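Side-chain contacts in methionine gamma-lyase (Trichomonas vaginalis, PDB 1PFF), which belongs to the PLP-dependent enzymes of Cys/Met metabolism and is built on their aminotransferase-like fold: residues 158-161 and 162-166; 25-28 and 29-33; 128-131 and 132-135. One frame throughout, in Å; residues are numbered along the deposited sequence.

Contact 1 (158-161 and 162-166); sequences VCSR and ADIIA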
loop_
_atom_site.group_PDB
_atom_site.type_symbol
_atom_site.label_atom_id
_atom_site.label_comp_id
_atom_site.label_asym_id
_atom_site.label_seq_id
_atom_site.Cartn_x
_atom_site.Cartn_y
_atom_site.Cartn_z
ATOM N N VAL A 158 1.387 11.094 -19.865
ATOM C CA VAL A 158 1.776 11.774 -21.104
ATOM C C VAL A 158 2.268 10.725 -22.112
ATOM O O VAL A 158 3.168 9.942 -21.789
ATOM C CB VAL A 158 2.936 12.800 -20.874
ATOM C CG1 VAL A 158 3.238 13.581 -22.135
ATOM C CG2 VAL A 158 2.615 13.760 -19.752
ATOM N N CYS A 159 1.701 10.724 -23.318
ATOM C CA CYS A 159 2.085 9.783 -24.366
ATOM C C CYS A 159 2.561 10.511 -25.611
ATOM O O CYS A 159 1.886 11.425 -26.094
ATOM C CB CYS A 159 0.902 8.900 -24.751
ATOM S SG CYS A 159 0.189 8.038 -23.343
ATOM N N SER A 160 3.702 10.086 -26.147
ATOM C CA SER A 160 4.295 10.744 -27.315
ATOM C C SER A 160 5.433 9.897 -27.890
ATOM O O SER A 160 5.617 8.735 -27.488
ATOM C CB SER A 160 4.796 12.153 -26.933
ATOM O OG SER A 160 5.053 12.951 -28.085
ATOM N N ARG A 161 6.176 10.481 -28.833
ATOM C CA ARG A 161 7.407 9.886 -29.366
ATOM C C ARG A 161 8.427 9.748 -28.244
ATOM O O ARG A 161 8.404 10.534 -27.289
ATOM C CB ARG A 161 8.022 10.785 -30.446
ATOM C CG ARG A 161 7.052 11.352 -31.455
ATOM C CD ARG A 161 7.701 11.934 -32.704
ATOM N NE ARG A 161 8.803 12.856 -32.413
ATOM C CZ ARG A 161 8.724 14.184 -32.479
ATOM N NH1 ARG A 161 7.583 14.783 -32.805
ATOM N NH2 ARG A 161 9.796 14.922 -32.204
ATOM N N ALA A 162 9.332 8.777 -28.374
ATOM C CA ALA A 162 10.359 8.517 -27.357
ATOM C C ALA A 162 11.200 9.750 -27.019
ATOM O O ALA A 162 11.475 10.029 -25.841
ATOM C CB ALA A 162 11.257 7.361 -27.783
ATOM N N ASP A 163 11.594 10.495 -28.046
ATOM C CA ASP A 163 12.446 11.657 -27.822
ATOM C C ASP A 163 11.745 12.799 -27.070
ATOM O O ASP A 163 12.356 13.435 -26.207
ATOM C CB ASP A 163 13.166 12.099 -29.113
ATOM C CG ASP A 163 12.241 12.716 -30.157
ATOM O OD1 ASP A 163 10.999 12.589 -30.079
ATOM O OD2 ASP A 163 12.705 13.358 -31.129
ATOM N N ILE A 164 10.465 13.028 -27.366
ATOM C CA ILE A 164 9.645 13.964 -26.590
ATOM C C ILE A 164 9.483 13.504 -25.129
ATOM O O ILE A 164 9.721 14.284 -24.202
ATOM C CB ILE A 164 8.261 14.193 -27.253
ATOM C CG1 ILE A 164 8.417 15.005 -28.546
ATOM C CG2 ILE A 164 7.307 14.929 -26.283
ATOM C CD1 ILE A 164 7.173 15.042 -29.411
ATOM N N ILE A 165 9.093 12.242 -24.929
ATOM C CA ILE A 165 8.931 11.699 -23.575
ATOM C C ILE A 165 10.224 11.723 -22.765
ATOM O O ILE A 165 10.191 11.925 -21.552
ATOM C CB ILE A 165 8.328 10.273 -23.602
ATOM C CG1 ILE A 165 6.876 10.302 -24.116
ATOM C CG2 ILE A 165 8.424 9.624 -22.201
ATOM C CD1 ILE A 165 5.976 11.324 -23.390
ATOM N N ALA A 166 11.361 11.508 -23.429
ATOM C CA ALA A 166 12.664 11.668 -22.780
ATOM C C ALA A 166 12.800 13.045 -22.117
ATOM O O ALA A 166 13.235 13.133 -20.982
ATOM C CB ALA A 166 13.802 11.437 -23.769
#
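Asp-163 carries CG between its backbone N and carbonyl carbon (chi1 70°), which turns the carboxylate back toward Arg-161. The Arg-161 chain starts with CG anti to its carbonyl carbon and bends at chi3 (-49°), which places the guanidinium beside that carboxylate. The salt bridge is loose. Arg-161 NE lies 3.2 Å from Asp-163 OD1, and all the hydrogen bonds of the pair are weak. OD1 meets the guanidinium obliquely, whereas OD2 sits at its edge, in the guanidinium plane, facing NH2. The two flat groups are turned 56° apart. Ile-164 CD1 lies over one face of the guanidinium, toward its rim, 3.4 Å from Arg-161 NH1.

This is a strand-to-helix turn at the end of a strand of the large mixed sheet of a PLP-dependent fold. Strand 156-160 ends, Arg-161 takes the N-cap position, and helix 162-177 heads back. Ile-165 N donates an almost straight bond to Arg-161 O, 3.0 Å long, which closes the first helical turn. Glu-14 accepts a bond from Ala-162 N.

The inner side is mostly apolar. Ile-165 CD1 reaches back along the strand and rests 3.8 Å from Val-158 CG1. Ser-160 OG is bonded to Asp-137 O. Ile-164 packs against the same hydroxyl, with its CD1 3.3 Å from Ser-160 OG.

Contact 2 (25-28 and 29-33); sequences AIAA and SVWTF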
loop_
_atom_site.group_PDB
_atom_site.type_symbol
_atom_site.label_atom_id
_atom_site.label_comp_id
_atom_site.label_asym_id
_atom_site.label_seq_id
_atom_site.Cartn_x
_atom_site.Cartn_y
_atom_site.Cartn_z
ATOM N N ALA A 25 0.721 16.259 -15.779
ATOM C CA ALA A 25 0.916 15.807 -17.167
ATOM C C ALA A 25 0.898 16.988 -18.139
ATOM O O ALA A 25 1.787 17.108 -18.997
ATOM C CB ALA A 25 -0.154 14.783 -17.557
ATOM N N ILE A 26 -0.107 17.851 -17.994
ATOM C CA ILE A 26 -0.214 19.073 -18.823
ATOM C C ILE A 26 1.000 19.966 -18.597
ATOM O O ILE A 26 1.641 20.416 -19.543
ATOM C CB ILE A 26 -1.520 19.865 -18.510
ATOM C CG1 ILE A 26 -2.761 19.035 -18.885
ATOM C CG2 ILE A 26 -1.502 21.220 -19.237
ATOM C CD1 ILE A 26 -4.070 19.525 -18.258
ATOM N N ALA A 27 1.305 20.225 -17.330
ATOM C CA ALA A 27 2.411 21.115 -16.964
ATOM C C ALA A 27 3.761 20.622 -17.471
ATOM O O ALA A 27 4.522 21.404 -18.049
ATOM C CB ALA A 27 2.453 21.327 -15.446
ATOM N N ALA A 28 4.056 19.333 -17.265
ATOM C CA ALA A 28 5.341 18.764 -17.684
ATOM C C ALA A 28 5.478 18.741 -19.196
ATOM O O ALA A 28 6.589 18.710 -19.712
ATOM C CB ALA A 28 5.552 17.355 -17.123
ATOM N N SER A 29 4.353 18.753 -19.904
ATOM C CA SER A 29 4.391 18.860 -21.357
ATOM C C SER A 29 4.637 20.322 -21.768
ATOM O O SER A 29 5.622 20.624 -22.456
ATOM C CB SER A 29 3.100 18.316 -21.968
ATOM O OG SER A 29 2.961 16.925 -21.718
ATOM N N VAL A 30 3.774 21.235 -21.324
ATOM C CA VAL A 30 3.859 22.629 -21.786
ATOM C C VAL A 30 5.095 23.403 -21.319
ATOM O O VAL A 30 5.744 24.049 -22.140
ATOM C CB VAL A 30 2.548 23.459 -21.555
ATOM C CG1 VAL A 30 1.349 22.767 -22.206
ATOM C CG2 VAL A 30 2.298 23.754 -20.074
ATOM N N TRP A 31 5.438 23.342 -20.031
ATOM C CA TRP A 31 6.611 24.092 -19.561
ATOM C C TRP A 31 7.893 23.588 -20.242
ATOM O O TRP A 31 8.801 24.367 -20.507
ATOM C CB TRP A 31 6.793 23.997 -18.044
ATOM C CG TRP A 31 5.748 24.658 -17.172
ATOM C CD1 TRP A 31 4.822 24.022 -16.386
ATOM C CD2 TRP A 31 5.574 26.061 -16.932
ATOM N NE1 TRP A 31 4.070 24.942 -15.693
ATOM C CE2 TRP A 31 4.501 26.204 -16.018
ATOM C CE3 TRP A 31 6.198 27.220 -17.414
ATOM C CZ2 TRP A 31 4.050 27.453 -15.569
ATOM C CZ3 TRP A 31 5.747 28.469 -16.965
ATOM C CH2 TRP A 31 4.681 28.567 -16.049
ATOM N N THR A 32 7.964 22.283 -20.518
ATOM C CA THR A 32 9.150 21.693 -21.150
ATOM C C THR A 32 9.454 22.282 -22.530
ATOM O O THR A 32 10.624 22.448 -22.907
ATOM C CB THR A 32 8.968 20.163 -21.265
ATOM O OG1 THR A 32 8.902 19.596 -19.952
ATOM C CG2 THR A 32 10.197 19.498 -21.886
ATOM N N PHE A 33 8.398 22.586 -23.279
ATOM C CA PHE A 33 8.534 22.938 -24.694
ATOM C C PHE A 33 8.275 24.408 -25.006
ATOM O O PHE A 33 8.180 24.814 -26.178
ATOM C CB PHE A 33 7.696 21.990 -25.567
ATOM C CG PHE A 33 8.165 20.557 -25.499
ATOM C CD1 PHE A 33 7.420 19.593 -24.819
ATOM C CD2 PHE A 33 9.377 20.187 -26.066
ATOM C CE1 PHE A 33 7.874 18.266 -24.724
ATOM C CE2 PHE A 33 9.835 18.866 -25.988
ATOM C CZ PHE A 33 9.081 17.909 -25.312
#
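Ser-29 turns its hydroxyl back onto the preceding helical turn, where OG donates to Ala-25 O at 3.0 Å. Both residues lie on helix 22-33, which packs on the large mixed sheet of this PLP-dependent fold. The OG is anti to the carbonyl carbon (chi1 -64°), and this folds it back along the helix. Ala-25 O also accepts from Ser-29 N, at 3.2 Å. The two donors approach from opposite faces of the carbonyl plane, so one oxygen is gripped twice by one residue.

The next carbonyls follow the helical pattern. Ile-26 O takes a nearly straight bond from Val-30 N at 2.9 Å, and a weak one from Ser-29 N. Ala-27 O accepts Trp-31 N, also at 2.9 Å. Ala-28 O is met by a side chain: Thr-32 OG1 is modelled as its donor, at a distance too short to be trusted in detail.

Trp-31 stands at the subunit interface. Its NE1 is satisfied by Ile-176 O of the second subunit, and its ring meets Phe-61 of that subunit edge-to-face. Lys-60 of the second subunit donates to Trp-31 O. On the sheet side, Ser-29 touches Ile-138 and Val-140.

Apolar contact along the helix is slight. Ile-26 CG2 and Val-30 CG1 are 4.4 Å apart. Ala-27 O lies at the edge of the indole, near its plane, and Ala-27 CB is 3.7 Å from Trp-31 CD1.

Contact 3 (128-131 and 132-135); sequences LTNP and LDLG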
loop_
_atom_site.group_PDB
_atom_site.type_symbol
_atom_site.label_atom_id
_atom_site.label_comp_id
_atom_site.label_asym_id
_atom_site.label_seq_id
_atom_site.Cartn_x
_atom_site.Cartn_y
_atom_site.Cartn_z
ATOM N N LEU A 128 -11.692 5.068 -26.627
ATOM C CA LEU A 128 -12.631 5.664 -27.578
ATOM C C LEU A 128 -11.994 6.521 -28.667
ATOM O O LEU A 128 -12.501 6.573 -29.786
ATOM C CB LEU A 128 -13.692 6.469 -26.836
ATOM C CG LEU A 128 -14.534 5.708 -25.805
ATOM C CD1 LEU A 128 -15.646 6.619 -25.264
ATOM C CD2 LEU A 128 -15.090 4.389 -26.345
ATOM N N THR A 129 -10.900 7.197 -28.323
ATOM C CA THR A 129 -10.174 8.062 -29.255
ATOM C C THR A 129 -8.674 7.863 -29.093
ATOM O O THR A 129 -8.169 7.778 -27.973
ATOM C CB THR A 129 -10.549 9.549 -28.992
ATOM O OG1 THR A 129 -11.946 9.726 -29.263
ATOM C CG2 THR A 129 -9.861 10.509 -29.996
ATOM N N ASN A 130 -7.964 7.802 -30.219
ATOM C CA ASN A 130 -6.503 7.785 -30.194
ATOM C C ASN A 130 -5.954 8.963 -30.985
ATOM O O ASN A 130 -5.656 8.821 -32.169
ATOM C CB ASN A 130 -5.980 6.452 -30.741
ATOM C CG ASN A 130 -6.517 5.262 -29.960
ATOM O OD1 ASN A 130 -7.194 4.380 -30.516
ATOM N ND2 ASN A 130 -6.244 5.247 -28.662
ATOM N N PRO A 131 -5.833 10.132 -30.344
ATOM C CA PRO A 131 -5.451 11.355 -31.063
ATOM C C PRO A 131 -4.122 11.239 -31.808
ATOM O O PRO A 131 -3.967 11.886 -32.852
ATOM C CB PRO A 131 -5.375 12.423 -29.951
ATOM C CG PRO A 131 -6.282 11.880 -28.855
ATOM C CD PRO A 131 -6.043 10.380 -28.901
ATOM N N LEU A 132 -3.196 10.423 -31.302
ATOM C CA LEU A 132 -1.895 10.240 -31.961
ATOM C C LEU A 132 -2.047 9.685 -33.382
ATOM O O LEU A 132 -1.282 10.046 -34.273
ATOM C CB LEU A 132 -0.958 9.347 -31.131
ATOM C CG LEU A 132 -0.561 9.836 -29.729
ATOM C CD1 LEU A 132 0.413 8.836 -29.118
ATOM C CD2 LEU A 132 0.050 11.239 -29.740
ATOM N N ASP A 133 -3.059 8.834 -33.578
ATOM C CA ASP A 133 -3.382 8.239 -34.880
ATOM C C ASP A 133 -3.733 9.316 -35.898
ATOM O O ASP A 133 -3.558 9.127 -37.108
ATOM C CB ASP A 133 -4.594 7.312 -34.756
ATOM C CG ASP A 133 -4.292 6.025 -34.011
ATOM O OD1 ASP A 133 -3.572 6.043 -32.994
ATOM O OD2 ASP A 133 -4.755 4.929 -34.373
ATOM N N LEU A 134 -4.236 10.438 -35.392
ATOM C CA LEU A 134 -4.655 11.546 -36.231
ATOM C C LEU A 134 -3.602 12.654 -36.354
ATOM O O LEU A 134 -3.903 13.746 -36.846
ATOM C CB LEU A 134 -5.979 12.114 -35.714
ATOM C CG LEU A 134 -7.111 11.088 -35.636
ATOM C CD1 LEU A 134 -8.333 11.730 -34.966
ATOM C CD2 LEU A 134 -7.448 10.519 -37.018
ATOM N N GLY A 135 -2.373 12.373 -35.922
ATOM C CA GLY A 135 -1.269 13.299 -36.097
ATOM C C GLY A 135 -0.926 14.202 -34.920
ATOM O O GLY A 135 0.011 14.990 -35.001
#
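Asn-130 and Asp-133 meet where the chain enters a short 3-10 turn, in the loop between helix 125-128 and strand 138-142 of the large mixed sheet.

Backbone hydrogen bonds make the turn. Asp-133 N donates to Asn-130 O at 3.0 Å. Leu-134 N donates to Pro-131 O at 2.9 Å. Each links residues three apart, as in a 3-10 helix. Neither bond is straight. Gly-135 N continues the pattern by bonding to Leu-132 O. Gly-135 ends the turn with a positive phi (97°).

The polar side chains find their hydrogen bonds outside the turn. Asp-133 CG is anti to its carbonyl carbon (chi1 -72°), which lays the carboxylate back beside Asn-130. There it touches the CB of Asn-130 and makes no hydrogen bond with the Asn-130 side chain. Asp-133 OD1 is hydrogen-bonded instead to His-12 ND1. The amide of Asn-130 is also held elsewhere, for ND2 donates to Pro-126 O and to Glu-11 OE2. These bonds fasten the turn to the chain around residues 11-12 and to the preceding helix.

Apolar packing points to other parts of the fold. Pro-131 and Leu-132 both rest on Val-139 of strand 138-142. Leu-134 lies against Ile-102 and Glu-103 of helix 102-109. Within the turn the side chains touch mainly backbone. Leu-134 CB comes to 3.5 Å from Pro-131 O, and Asp-133 CB to 3.2 Å from Asn-130 O. Across the turn, Asp-133 OD1 sits 3.3 Å from Asn-130 CB.

How the contacts relate
From the N terminus the order is contact 2, contact 3, contact 1. Each is local and closes only a turn or two of chain; none nests in or crosses another. Contact 2 lies along helix 22-33, contact 3 in the loop leading to strand 138-142, and contact 1 where strand 156-160 passes into helix 162-177. Contacts 1 and 2 pack together. Val-158 CG1 lies 3.4 Å from Ser-29 OG, and Ile-164 CG2 lies 3.6 Å from Phe-33 CZ, which ties helix 22-33 to that strand and helix. Contact 3 brushes contact 1 through Leu-132 and Cys-159. Contacts 2 and 3 do not touch.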